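Local coordinates for malonyl-CoA-[acyl-carrier-protein] transacylase (Coxiella burnetii, PDB 3TQE) that probably transfers the malonyl group from malonyl-CoA to the holo acyl carrier protein, the step that supplies malonyl-ACP for fatty acid synthesis, at residues A[101-104]-A[108-111]. Residues are numbered along the deposited sequence; the frame is centred on the assembly and turned at random. Where two conformers were deposited one is given.
Sequences AALV and ALKF
The carbonyl oxygen of L103 is gripped by two successive amides of the chain that returns after helix 97-105. A108 N gives the stronger bond, 2.8 Å to L103 O, and lies nearly in line with the carbonyl, at a C=O...N angle of 166°. L109 N reaches the same oxygen at 3.3 Å in a weak second bond. One residue on, the backbones are joined through water: a single molecule donates to V104 O at 2.8 Å and to L109 O at 2.7 Å. L109 O also takes a CA-H...O contact from V104 CA at 3.5 Å. Apolar contacts flank these bonds. The L103 side chain adds two, CD2 to CB of A108 and CB to CD1 of L109, each 3.9 Å. The two methyls of V104 meet different residues. With CG1 anti to its backbone N (chi1 169°), that methyl meets CB of F111 and approaches the ring obliquely, while CG2 rests on CB of L109 at 4.0 Å, the V104 and L109 side chains crossing at about a right angle. Beyond the pair, A114 of helix 111-128 touches both V104 and L109, P228 packs on L103 and A108, and the F111 side chain touches helices 31-44 and 63-83. K110 is the N-cap residue of helix 111-128. The contact thus joins the C-terminal end of the helix that follows the probable nucleophile elbow, with its predicted active-site serine S96, to the start of the next helix. The amides of A108 and L109 serve L103 O, and the water serves V104 O and the loop oxygen L109 O; both carbonyls near the helix end thus have partners beside apolar side chains.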
ATOM      1  N   ALA A 101       6.562  -2.024   3.354  1.00 11.05           N
ATOM      2  CA  ALA A 101       7.411  -0.896   3.621  1.00 11.18           C
ATOM      3  C   ALA A 101       7.328  -0.499   5.073  1.00 11.24           C
ATOM      4  O   ALA A 101       8.343  -0.219   5.690  1.00 11.68           O
ATOM      5  CB  ALA A 101       7.042   0.287   2.724  1.00 11.97           C
ATOM      6  N   ALA A 102       6.128  -0.496   5.632  1.00 10.87           N
ATOM      7  CA  ALA A 102       5.947  -0.143   7.048  1.00 10.54           C
ATOM      8  C   ALA A 102       6.746  -1.111   7.912  1.00 11.55           C
ATOM      9  O   ALA A 102       7.430  -0.722   8.847  1.00 12.06           O
ATOM     10  CB  ALA A 102       4.494  -0.165   7.402  1.00 12.03           C
ATOM     11  N   LEU A 103       6.693  -2.394   7.587  1.00 10.94           N
ATOM     12  CA  LEU A 103       7.413  -3.365   8.362  1.00 11.43           C
ATOM     13  C   LEU A 103       8.917  -3.267   8.248  1.00 11.70           C
ATOM     14  O   LEU A 103       9.630  -3.490   9.216  1.00 13.28           O
ATOM     15  CB  LEU A 103       6.961  -4.775   8.018  1.00 11.79           C
ATOM     16  CG  LEU A 103       5.569  -5.134   8.508  1.00 13.63           C
ATOM     17  CD1 LEU A 103       5.111  -6.397   7.818  1.00 15.90           C
ATOM     18  CD2 LEU A 103       5.539  -5.261  10.048  1.00 15.27           C
ATOM     19  N   VAL A 104       9.407  -2.889   7.085  1.00 10.60           N
ATOM     20  CA  VAL A 104      10.822  -2.609   6.945  1.00 11.73           C
ATOM     21  C   VAL A 104      11.221  -1.403   7.780  1.00 12.49           C
ATOM     22  O   VAL A 104      12.197  -1.423   8.544  1.00 13.46           O
ATOM     23  CB  VAL A 104      11.231  -2.403   5.466  1.00 11.64           C
ATOM     24  CG1 VAL A 104      12.661  -1.848   5.398  1.00 13.14           C
ATOM     25  CG2 VAL A 104      11.121  -3.691   4.712  1.00 12.62           C
ATOM     26  N   ALA A 108      11.003  -4.620  11.423  1.00 15.98           N
ATOM     27  CA  ALA A 108      10.555  -5.997  11.528  1.00 15.35           C
ATOM     28  C   ALA A 108      11.176  -6.867  10.447  1.00 15.96           C
ATOM     29  O   ALA A 108      11.424  -8.032  10.659  1.00 17.44           O
ATOM     30  CB  ALA A 108       9.053  -6.073  11.442  1.00 17.39           C
ATOM     31  N   LEU A 109      11.399  -6.297   9.264  1.00 15.24           N
ATOM     32  CA  LEU A 109      11.908  -7.022   8.090  1.00 16.08           C
ATOM     33  C   LEU A 109      13.144  -6.325   7.572  1.00 15.65           C
ATOM     34  O   LEU A 109      13.185  -5.089   7.507  1.00 16.20           O
ATOM     35  CB  LEU A 109      10.922  -7.020   6.913  1.00 16.66           C
ATOM     36  CG  LEU A 109       9.559  -7.637   7.061  1.00 19.14           C
ATOM     37  CD1 LEU A 109       8.769  -7.449   5.765  1.00 19.49           C
ATOM     38  CD2 LEU A 109       9.713  -9.118   7.438  1.00 23.48           C
ATOM     39  N   LYS A 110      14.138  -7.110   7.191  1.00 15.11           N
ATOM     40  CA  LYS A 110      15.336  -6.585   6.566  0.50 15.56           C
ATOM     41  C   LYS A 110      14.971  -6.108   5.173  1.00 14.60           C
ATOM     42  O   LYS A 110      14.307  -6.819   4.433  1.00 15.07           O
ATOM     43  CB  LYS A 110      16.417  -7.664   6.460  0.50 16.31           C
ATOM     44  CG  LYS A 110      17.715  -7.145   5.882  0.50 18.44           C
ATOM     45  CD  LYS A 110      18.855  -8.149   5.966  0.50 22.71           C
ATOM     46  CE  LYS A 110      20.097  -7.554   5.338  0.50 24.55           C
ATOM     47  NZ  LYS A 110      21.351  -8.059   5.952  0.50 27.15           N
ATOM     48  N   PHE A 111      15.406  -4.910   4.815  1.00 13.65           N
ATOM     49  CA  PHE A 111      15.040  -4.328   3.531  1.00 13.15           C
ATOM     50  C   PHE A 111      15.299  -5.254   2.348  1.00 13.23           C
ATOM     51  O   PHE A 111      14.410  -5.474   1.547  1.00 13.15           O
ATOM     52  CB  PHE A 111      15.752  -2.987   3.347  1.00 12.60           C
ATOM     53  CG  PHE A 111      15.540  -2.373   2.027  1.00 12.03           C
ATOM     54  CD1 PHE A 111      14.274  -2.151   1.569  1.00 13.71           C
ATOM     55  CD2 PHE A 111      16.589  -2.024   1.232  1.00 13.63           C
ATOM     56  CE1 PHE A 111      14.057  -1.598   0.367  1.00 13.77           C
ATOM     57  CE2 PHE A 111      16.364  -1.452  -0.003  1.00 13.99           C
ATOM     58  CZ  PHE A 111      15.102  -1.254  -0.427  1.00 13.79           C
TER
HETATM   59  O   HOH W   1      14.393  -3.107   8.909  1.00 24.68           O